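Endonuclease V (Streptomyces avermitilis, PDB 3GOC) probably nicks double-stranded DNA at the second phosphodiester bond 3' to a deoxyinosine, a magnesium-dependent step in the repair of deaminated bases. Local coordinates at residues A[54-60]-A[74-80]; A[10-14]-A[81-85]; A[169-174]-A[193-197]; A[107-111]-A[135-139]. All coordinates share one frame; numbering follows the deposited sequence.

From the N terminus the chain first lays down residues 10-14, which meet their partner only when contact 2 closes at 81-85. Nested inside that long loop is contact 1, the hairpin of 54-60 with 74-80, whose second strand runs straight into 81-85. Contact 4 follows in series and brings 107-111 beside 135-139 around a helical crossover, joining two parallel strands in the middle of the sheet. Contact 3 comes last, setting the helix that begins at 193 against the strand 169-174. None of the loops cross. Contacts 1, 3 and 4 all reach one mixed sheet, with contacts 1 and 3 on opposite sides of the chain's centre; contacts 3 and 4 touch where Ala196 packs on Ile139.

Contact 1 of 4, residues A[54-60]-A[74-80]; sequences DVVVAAA and ATAVGEV
Ala74 and Ala60 form an antiparallel hydrogen-bonded pair in the beta hairpin of strands 55-64 and 70-79, part of the RNase H-like sheet; Ala60 N lies 2.9 Å from Ala74 O. Thr75 next forms a non-hydrogen-bonded pair with Ala59. At chi1 59° its OG1 sits between the backbone N and the carbonyl carbon while CG2, beside the N, comes 3.8 Å from Ala59 CB; Thr75, Ala59 and Val57 pack on helix 211-228. Ala76, on the other face, exchanges two backbone bonds with Ala58, and small methyl groups suit the close approach of helix 94-102. Val77 spreads its two branches over the first strand: CG2 rests 3.9 Å from Val57 CG2, while CG1 presses to 3.3 Å from Val55 CG1, tighter than a usual methyl contact. Such beta-branched residues suit extended backbone. Gly78 pairs with Val56, its N 2.8 Å from Val56 O; a side chain here would lie on the face of Val56, and glycine places none there. Glu79 turns away from Val55, carrying its charge off the pairing. Val80 leaves the strand but still gives its N-H to Asp54 O at 3.0 Å, almost straight at 176° yet well above the carbonyl plane. The Asp54 side chain crosses that of Val80 at about a right angle, OD2 lying by Val80 CB, and a water donates to both Asp54 OD1 (2.9 Å) and Val80 O (2.8 Å).

Contact 2 of 4, residues A[10-14]-A[81-85]; sequences WPATE and SFPYV
Trp10 presents the edge of its indole to Ser81, with CD1 3.1 Å from Ser81 O, where the loop leading into helix 14-24 meets the loop that follows strand 70-79. The latter contains the Pro83-Tyr84-Val85 sequence, probably the counterpart of the wedge motif of relatives, and its Tyr84 is predicted to meet target DNA. A chi1 of -161° swings the indole away from the backbone N and over to Ser81. There NE1 donates to Phe91 O, which also pairs with Ser81 OG, so one carbonyl outside the two segments ties both polar groups. A water completes this end, donating to Pro11 O and to Ser81 O, each at 2.7 Å, and lying in the plane of the indole at its edge. Phe82 fills the middle. With CG opposite the backbone N (chi1 -157°), its ring edge points at the backbone of residues 11-13: CD1 comes 3.3 Å from Pro11 O and CZ 3.6 Å from Thr13 O, so that the weakly positive C-H rim faces two carbonyl oxygens. Pro11 CB also touches CE1, while Pro83 CD lies over one ring face, toward the rim. Replacing Phe82 by an alanine would probably open a gap beside residues 11-13 and leave those two carbonyls without the ring edge they face. Thr13 suits the N-cap position, its OG1 bonded to the N of Glu16. Beyond it the extended chain of Glu14 crosses Val85 obliquely, placing its carboxylate carbon CD 3.7 Å from Val85 CG1.

Contact 3 of 4, residues A[169-174]-A[193-197]; sequences EVGRAL and LDHAC
Arg172 and Asp194 form a strand-to-helix salt bridge through one oxygen, unequally shared. Arg172 NH2 lies 2.8 Å from Asp194 OD1, fairly straight at 163° and nearly along the C-O axis; Arg172 NH1, at 3.3 Å, makes a longer, bent bond from above the carboxylate plane. The oxygen lies in the guanidinium plane, the carboxylate turned 53° from it. Arginine suits the place, its extended chain apolar along its length and charged at the end. Leu193 CB sits over the centre of one guanidinium face, 3.7 Å from Arg172 CZ, completing the close part of the contact, and Cys197 SG packs against Arg172 CD. A leucine in place of Arg172 would probably leave Asp194 without its charged mate on this strand and take away the flat group that Leu193 CB covers. Leu174 and Cys197 are buried but at ordinary distance, Leu174 CD2 lying 3.7 Å from Cys197 O. The exposed margin is looser, Glu169 OE1 brushing Leu193 CD1 at 3.5 Å. The helix packs on one face, roughly along the strand (30°). Strand 169-174 lies between strands 160-165 and 183-189, Leu193 and Ala196 rest on 183-189, and Arg27 of the second subunit packs on Asp194.

Contact 4 of 4, residues A[107-111]-A[135-139]; sequences PPGLI and GLPTI
Leu110 and Ile111 reach the other segment through different first torsions: at chi1 178° Leu110 carries CG opposite its N and brings CD2 to Pro137, whereas Ile111, at chi1 -60°, sends CG1 to the side of its own N and ends with CD1 beside Leu136. These contacts start the parallel pairing of a beta-alpha-beta crossover, in which strand 110-114, helix 126-134 and strand 138-142 follow one another in the RNase H-like fold. Leu110 CD2 lies 3.2 Å from Pro137 O and 3.5 Å from Pro137 CB; Ile111 CD1 lies 3.3 Å from Pro137 O and 3.7 Å from Leu136 CB. Between them the backbones join: Ile111 N donates to Pro137 O at 3.0 Å, nearly straight at 177°, and Ile111 O receives Ile139 N at 2.9 Å. Ile111 thus brackets Thr138, as a parallel bridge requires, and its CB packs 3.9 Å from Thr138 CG2. Threonine suits a strand start facing the helix, since its methyl serves the packing while OG1 is bonded to Ala127 O in that helix. Pro137 has no N-H needing a partner and offers a compact ring to Leu110. Further along, strand 110-114 ends at Asp114, a magnesium ligand. Back at the start, Gly109 accommodates a positive phi just past Pro108, whose CG presses to 3.4 Å from Leu136 CD1, the two side chains crossing at about a right angle.

Contact 1 of 4, residues A[54-60]-A[74-80]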
# COMPACT_ATOMS: atom_id res chain seq x y z
N ASP A 54 31.49 -19.30 -12.14
CA ASP A 54 30.88 -19.37 -10.81
C ASP A 54 30.77 -18.00 -10.16
O ASP A 54 31.32 -17.77 -9.08
CB ASP A 54 31.70 -20.31 -9.92
CG ASP A 54 30.84 -21.09 -8.94
OD1 ASP A 54 31.41 -21.73 -8.02
OD2 ASP A 54 29.60 -21.07 -9.09
N VAL A 55 30.05 -17.10 -10.82
CA VAL A 55 29.88 -15.75 -10.30
C VAL A 55 28.41 -15.37 -10.20
O VAL A 55 27.57 -15.86 -10.95
CB VAL A 55 30.61 -14.73 -11.21
CG1 VAL A 55 30.42 -13.32 -10.69
CG2 VAL A 55 32.10 -15.07 -11.28
N VAL A 56 28.10 -14.50 -9.23
CA VAL A 56 26.74 -14.03 -9.03
C VAL A 56 26.81 -12.51 -8.90
O VAL A 56 27.75 -11.97 -8.31
CB VAL A 56 26.08 -14.68 -7.77
CG1 VAL A 56 26.92 -14.42 -6.53
CG2 VAL A 56 24.66 -14.15 -7.60
N VAL A 57 25.84 -11.83 -9.48
CA VAL A 57 25.80 -10.37 -9.43
C VAL A 57 24.53 -9.93 -8.72
O VAL A 57 23.43 -10.36 -9.06
CB VAL A 57 25.83 -9.76 -10.84
CG1 VAL A 57 25.58 -8.25 -10.76
CG2 VAL A 57 27.18 -10.03 -11.49
N ALA A 58 24.70 -9.07 -7.72
CA ALA A 58 23.57 -8.57 -6.95
C ALA A 58 23.34 -7.10 -7.24
O ALA A 58 24.27 -6.36 -7.53
CB ALA A 58 23.81 -8.77 -5.47
N ALA A 59 22.07 -6.70 -7.17
CA ALA A 59 21.72 -5.31 -7.37
C ALA A 59 20.78 -4.86 -6.27
O ALA A 59 19.96 -5.64 -5.78
CB ALA A 59 21.04 -5.11 -8.73
N ALA A 60 20.93 -3.61 -5.86
CA ALA A 60 20.06 -3.03 -4.85
C ALA A 60 19.61 -1.71 -5.45
O ALA A 60 20.43 -0.89 -5.87
CB ALA A 60 20.83 -2.79 -3.56
N ALA A 74 23.03 0.29 -6.68
CA ALA A 74 24.39 -0.24 -6.57
C ALA A 74 24.38 -1.72 -6.93
O ALA A 74 23.37 -2.39 -6.79
CB ALA A 74 24.91 -0.05 -5.15
N THR A 75 25.52 -2.21 -7.41
CA THR A 75 25.64 -3.62 -7.74
C THR A 75 26.97 -4.13 -7.20
O THR A 75 27.85 -3.36 -6.82
CB THR A 75 25.62 -3.87 -9.27
OG1 THR A 75 26.70 -3.15 -9.89
CG2 THR A 75 24.30 -3.43 -9.87
N ALA A 76 27.09 -5.45 -7.14
CA ALA A 76 28.30 -6.09 -6.66
C ALA A 76 28.45 -7.41 -7.39
O ALA A 76 27.47 -8.06 -7.74
CB ALA A 76 28.22 -6.32 -5.16
N VAL A 77 29.70 -7.81 -7.63
CA VAL A 77 30.00 -9.06 -8.30
C VAL A 77 30.67 -9.95 -7.27
O VAL A 77 31.58 -9.52 -6.57
CB VAL A 77 30.97 -8.84 -9.48
CG1 VAL A 77 31.33 -10.17 -10.11
CG2 VAL A 77 30.33 -7.92 -10.51
N GLY A 78 30.22 -11.20 -7.16
CA GLY A 78 30.82 -12.08 -6.18
C GLY A 78 31.01 -13.52 -6.63
O GLY A 78 30.44 -13.95 -7.63
N GLU A 79 31.83 -14.25 -5.88
CA GLU A 79 32.06 -15.66 -6.16
C GLU A 79 30.88 -16.40 -5.52
O GLU A 79 30.52 -16.12 -4.38
CB GLU A 79 33.36 -16.12 -5.49
CG GLU A 79 34.63 -15.57 -6.12
CD GLU A 79 35.86 -15.93 -5.31
OE1 GLU A 79 35.90 -17.05 -4.75
OE2 GLU A 79 36.80 -15.11 -5.24
N VAL A 80 30.28 -17.32 -6.26
CA VAL A 80 29.17 -18.09 -5.70
C VAL A 80 29.75 -18.78 -4.47
O VAL A 80 30.74 -19.51 -4.54
CB VAL A 80 28.64 -19.11 -6.72
CG1 VAL A 80 27.61 -20.02 -6.06
CG2 VAL A 80 28.00 -18.36 -7.88
O HOH W 1 32.89 -20.14 -6.16

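Contact 2 of 4, residues A[10-14]-A[81-85]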
# COMPACT_ATOMS: atom_id res chain seq x y z
N TRP A 10 32.80 -19.35 5.96
CA TRP A 10 31.45 -19.57 5.42
C TRP A 10 31.16 -21.07 5.38
O TRP A 10 32.07 -21.88 5.15
CB TRP A 10 31.37 -18.99 4.01
CG TRP A 10 29.98 -18.75 3.51
CD1 TRP A 10 29.34 -19.40 2.50
CD2 TRP A 10 29.07 -17.74 3.98
NE1 TRP A 10 28.09 -18.85 2.29
CE2 TRP A 10 27.90 -17.83 3.19
CE3 TRP A 10 29.14 -16.77 4.99
CZ2 TRP A 10 26.81 -16.99 3.37
CZ3 TRP A 10 28.04 -15.92 5.17
CH2 TRP A 10 26.89 -16.04 4.36
N PRO A 11 29.90 -21.48 5.60
CA PRO A 11 29.55 -22.90 5.57
C PRO A 11 30.04 -23.60 4.31
O PRO A 11 29.93 -23.06 3.20
CB PRO A 11 28.02 -22.87 5.64
CG PRO A 11 27.75 -21.70 6.49
CD PRO A 11 28.73 -20.66 5.96
N ALA A 12 30.57 -24.80 4.47
CA ALA A 12 31.07 -25.57 3.35
C ALA A 12 30.32 -26.90 3.20
O ALA A 12 30.53 -27.63 2.24
CB ALA A 12 32.56 -25.83 3.51
N THR A 13 29.45 -27.21 4.16
CA THR A 13 28.67 -28.44 4.12
C THR A 13 27.20 -28.12 4.40
O THR A 13 26.88 -27.08 4.97
CB THR A 13 29.14 -29.46 5.18
OG1 THR A 13 28.75 -29.02 6.49
CG2 THR A 13 30.65 -29.62 5.14
N GLU A 14 26.30 -29.02 4.00
CA GLU A 14 24.88 -28.78 4.23
C GLU A 14 24.56 -28.78 5.72
O GLU A 14 23.70 -28.03 6.18
CB GLU A 14 24.03 -29.84 3.53
CG GLU A 14 24.26 -29.93 2.03
CD GLU A 14 23.30 -30.87 1.34
OE1 GLU A 14 23.63 -31.36 0.24
OE2 GLU A 14 22.19 -31.10 1.88
N SER A 81 29.12 -18.53 -3.32
CA SER A 81 29.63 -19.03 -2.05
C SER A 81 29.11 -20.35 -1.47
O SER A 81 29.41 -20.67 -0.32
CB SER A 81 29.48 -17.93 -1.00
OG SER A 81 28.18 -17.38 -1.04
N PHE A 82 28.35 -21.10 -2.25
CA PHE A 82 27.84 -22.38 -1.78
C PHE A 82 27.34 -23.18 -2.97
O PHE A 82 26.90 -22.61 -3.97
CB PHE A 82 26.67 -22.15 -0.80
CG PHE A 82 26.44 -23.30 0.14
CD1 PHE A 82 27.31 -23.54 1.20
CD2 PHE A 82 25.36 -24.16 -0.04
CE1 PHE A 82 27.12 -24.61 2.06
CE2 PHE A 82 25.15 -25.24 0.81
CZ PHE A 82 26.03 -25.46 1.87
N PRO A 83 27.42 -24.51 -2.90
CA PRO A 83 26.94 -25.34 -4.01
C PRO A 83 25.42 -25.20 -4.11
O PRO A 83 24.78 -24.67 -3.20
CB PRO A 83 27.37 -26.75 -3.61
CG PRO A 83 27.42 -26.69 -2.11
CD PRO A 83 28.04 -25.34 -1.85
N TYR A 84 24.84 -25.68 -5.21
CA TYR A 84 23.40 -25.58 -5.39
C TYR A 84 22.70 -26.66 -4.59
O TYR A 84 22.82 -27.85 -4.89
CB TYR A 84 23.04 -25.70 -6.87
CG TYR A 84 21.57 -25.48 -7.14
CD1 TYR A 84 20.65 -26.51 -7.00
CD2 TYR A 84 21.10 -24.22 -7.52
CE1 TYR A 84 19.29 -26.30 -7.22
CE2 TYR A 84 19.75 -24.00 -7.74
CZ TYR A 84 18.85 -25.03 -7.60
OH TYR A 84 17.51 -24.80 -7.81
N VAL A 85 21.98 -26.25 -3.55
CA VAL A 85 21.24 -27.17 -2.70
C VAL A 85 19.92 -26.52 -2.32
O VAL A 85 19.90 -25.53 -1.59
CB VAL A 85 22.02 -27.50 -1.40
CG1 VAL A 85 21.23 -28.52 -0.58
CG2 VAL A 85 23.40 -28.03 -1.73
O HOH W 2 31.13 -22.41 0.88

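Contact 3 of 4, residues A[169-174]-A[193-197]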
# COMPACT_ATOMS: atom_id res chain seq x y z
N GLU A 169 0.38 -21.24 8.11
CA GLU A 169 0.47 -20.06 7.26
C GLU A 169 1.89 -19.53 7.30
O GLU A 169 2.45 -19.29 8.37
CB GLU A 169 -0.49 -18.97 7.75
CG GLU A 169 -0.49 -17.75 6.84
CD GLU A 169 -1.44 -16.67 7.30
OE1 GLU A 169 -1.06 -15.87 8.18
OE2 GLU A 169 -2.58 -16.63 6.79
N VAL A 170 2.48 -19.35 6.12
CA VAL A 170 3.84 -18.84 6.01
C VAL A 170 3.90 -17.57 5.16
O VAL A 170 4.97 -17.04 4.89
CB VAL A 170 4.80 -19.90 5.41
CG1 VAL A 170 4.94 -21.07 6.37
CG2 VAL A 170 4.28 -20.38 4.05
N GLY A 171 2.72 -17.09 4.76
CA GLY A 171 2.64 -15.89 3.95
C GLY A 171 1.25 -15.74 3.37
O GLY A 171 0.29 -16.34 3.86
N ARG A 172 1.12 -14.93 2.33
CA ARG A 172 -0.18 -14.74 1.70
C ARG A 172 -0.09 -14.62 0.19
O ARG A 172 0.87 -14.07 -0.34
CB ARG A 172 -0.86 -13.47 2.22
CG ARG A 172 -1.33 -13.55 3.65
CD ARG A 172 -1.85 -12.21 4.12
NE ARG A 172 -2.14 -12.22 5.55
CZ ARG A 172 -2.34 -11.12 6.27
NH1 ARG A 172 -2.60 -11.23 7.57
NH2 ARG A 172 -2.27 -9.92 5.70
N ALA A 173 -1.10 -15.15 -0.50
CA ALA A 173 -1.17 -15.00 -1.94
C ALA A 173 -1.89 -13.65 -2.01
O ALA A 173 -2.94 -13.47 -1.40
CB ALA A 173 -2.02 -16.09 -2.55
N LEU A 174 -1.30 -12.69 -2.72
CA LEU A 174 -1.86 -11.35 -2.80
C LEU A 174 -2.18 -10.93 -4.22
O LEU A 174 -1.32 -11.00 -5.10
CB LEU A 174 -0.88 -10.35 -2.19
CG LEU A 174 -1.28 -8.87 -2.20
CD1 LEU A 174 -2.45 -8.66 -1.24
CD2 LEU A 174 -0.09 -8.01 -1.78
N LEU A 193 2.65 -9.35 8.38
CA LEU A 193 2.01 -9.65 7.10
C LEU A 193 1.14 -8.54 6.55
O LEU A 193 1.15 -8.31 5.34
CB LEU A 193 1.21 -10.95 7.18
CG LEU A 193 1.97 -12.23 6.84
CD1 LEU A 193 1.03 -13.42 6.92
CD2 LEU A 193 2.56 -12.13 5.43
N ASP A 194 0.39 -7.86 7.41
CA ASP A 194 -0.45 -6.77 6.94
C ASP A 194 0.41 -5.69 6.29
O ASP A 194 0.08 -5.19 5.21
CB ASP A 194 -1.26 -6.17 8.09
CG ASP A 194 -2.52 -6.95 8.38
OD1 ASP A 194 -2.80 -7.94 7.67
OD2 ASP A 194 -3.26 -6.57 9.32
N HIS A 195 1.53 -5.35 6.93
CA HIS A 195 2.41 -4.32 6.38
C HIS A 195 3.13 -4.82 5.13
O HIS A 195 3.37 -4.05 4.20
CB HIS A 195 3.43 -3.85 7.41
CG HIS A 195 2.88 -2.87 8.40
ND1 HIS A 195 2.00 -3.23 9.40
CD2 HIS A 195 3.06 -1.53 8.53
CE1 HIS A 195 1.67 -2.16 10.10
NE2 HIS A 195 2.29 -1.12 9.59
N ALA A 196 3.48 -6.10 5.12
CA ALA A 196 4.15 -6.66 3.95
C ALA A 196 3.21 -6.54 2.75
O ALA A 196 3.63 -6.19 1.65
CB ALA A 196 4.52 -8.12 4.18
N CYS A 197 1.93 -6.84 2.96
CA CYS A 197 0.95 -6.73 1.89
C CYS A 197 0.76 -5.28 1.47
O CYS A 197 0.67 -4.98 0.28
CB CYS A 197 -0.39 -7.30 2.34
SG CYS A 197 -0.40 -9.10 2.40

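Contact 4 of 4, residues A[107-111]-A[135-139]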
# COMPACT_ATOMS: atom_id res chain seq x y z
N PRO A 107 20.67 4.49 3.44
CA PRO A 107 20.09 3.28 4.03
C PRO A 107 18.98 2.80 3.10
O PRO A 107 18.35 3.59 2.40
CB PRO A 107 19.55 3.79 5.36
CG PRO A 107 20.49 4.90 5.71
CD PRO A 107 20.63 5.61 4.39
N PRO A 108 18.71 1.48 3.09
CA PRO A 108 17.67 0.96 2.21
C PRO A 108 16.23 1.12 2.67
O PRO A 108 15.30 1.06 1.87
CB PRO A 108 18.05 -0.51 2.07
CG PRO A 108 18.60 -0.83 3.42
CD PRO A 108 19.44 0.39 3.76
N GLY A 109 16.05 1.36 3.97
CA GLY A 109 14.70 1.49 4.50
C GLY A 109 14.15 0.08 4.65
O GLY A 109 14.64 -0.69 5.47
N LEU A 110 13.13 -0.25 3.86
CA LEU A 110 12.54 -1.59 3.89
C LEU A 110 13.07 -2.33 2.66
O LEU A 110 12.98 -1.82 1.54
CB LEU A 110 11.02 -1.48 3.83
CG LEU A 110 10.16 -2.76 3.78
CD1 LEU A 110 10.15 -3.32 2.39
CD2 LEU A 110 10.67 -3.76 4.79
N ILE A 111 13.63 -3.53 2.86
CA ILE A 111 14.16 -4.30 1.74
C ILE A 111 13.14 -5.32 1.24
O ILE A 111 12.59 -6.09 2.02
CB ILE A 111 15.46 -5.06 2.12
CG1 ILE A 111 16.55 -4.08 2.56
CG2 ILE A 111 15.95 -5.88 0.93
CD1 ILE A 111 16.33 -3.49 3.92
N GLY A 135 19.89 -6.47 10.16
CA GLY A 135 19.13 -5.89 11.25
C GLY A 135 18.01 -5.01 10.72
O GLY A 135 17.33 -4.34 11.48
N LEU A 136 17.81 -5.02 9.40
CA LEU A 136 16.80 -4.18 8.77
C LEU A 136 15.49 -4.89 8.43
O LEU A 136 15.45 -6.11 8.30
CB LEU A 136 17.38 -3.57 7.49
CG LEU A 136 18.69 -2.80 7.68
CD1 LEU A 136 19.29 -2.46 6.32
CD2 LEU A 136 18.45 -1.53 8.50
N PRO A 137 14.41 -4.11 8.28
CA PRO A 137 13.09 -4.66 7.94
C PRO A 137 13.17 -5.23 6.53
O PRO A 137 13.67 -4.58 5.62
CB PRO A 137 12.19 -3.43 7.98
CG PRO A 137 12.87 -2.53 8.95
CD PRO A 137 14.31 -2.67 8.58
N THR A 138 12.67 -6.45 6.37
CA THR A 138 12.69 -7.09 5.06
C THR A 138 11.44 -7.93 4.82
O THR A 138 10.83 -8.43 5.76
CB THR A 138 13.87 -8.06 4.91
OG1 THR A 138 13.66 -9.19 5.76
CG2 THR A 138 15.18 -7.39 5.28
N ILE A 139 11.08 -8.08 3.56
CA ILE A 139 9.95 -8.92 3.18
C ILE A 139 10.33 -9.59 1.88
O ILE A 139 11.29 -9.20 1.22
CB ILE A 139 8.63 -8.14 2.93
CG1 ILE A 139 8.77 -7.22 1.71
CG2 ILE A 139 8.24 -7.36 4.18
CD1 ILE A 139 7.45 -6.59 1.29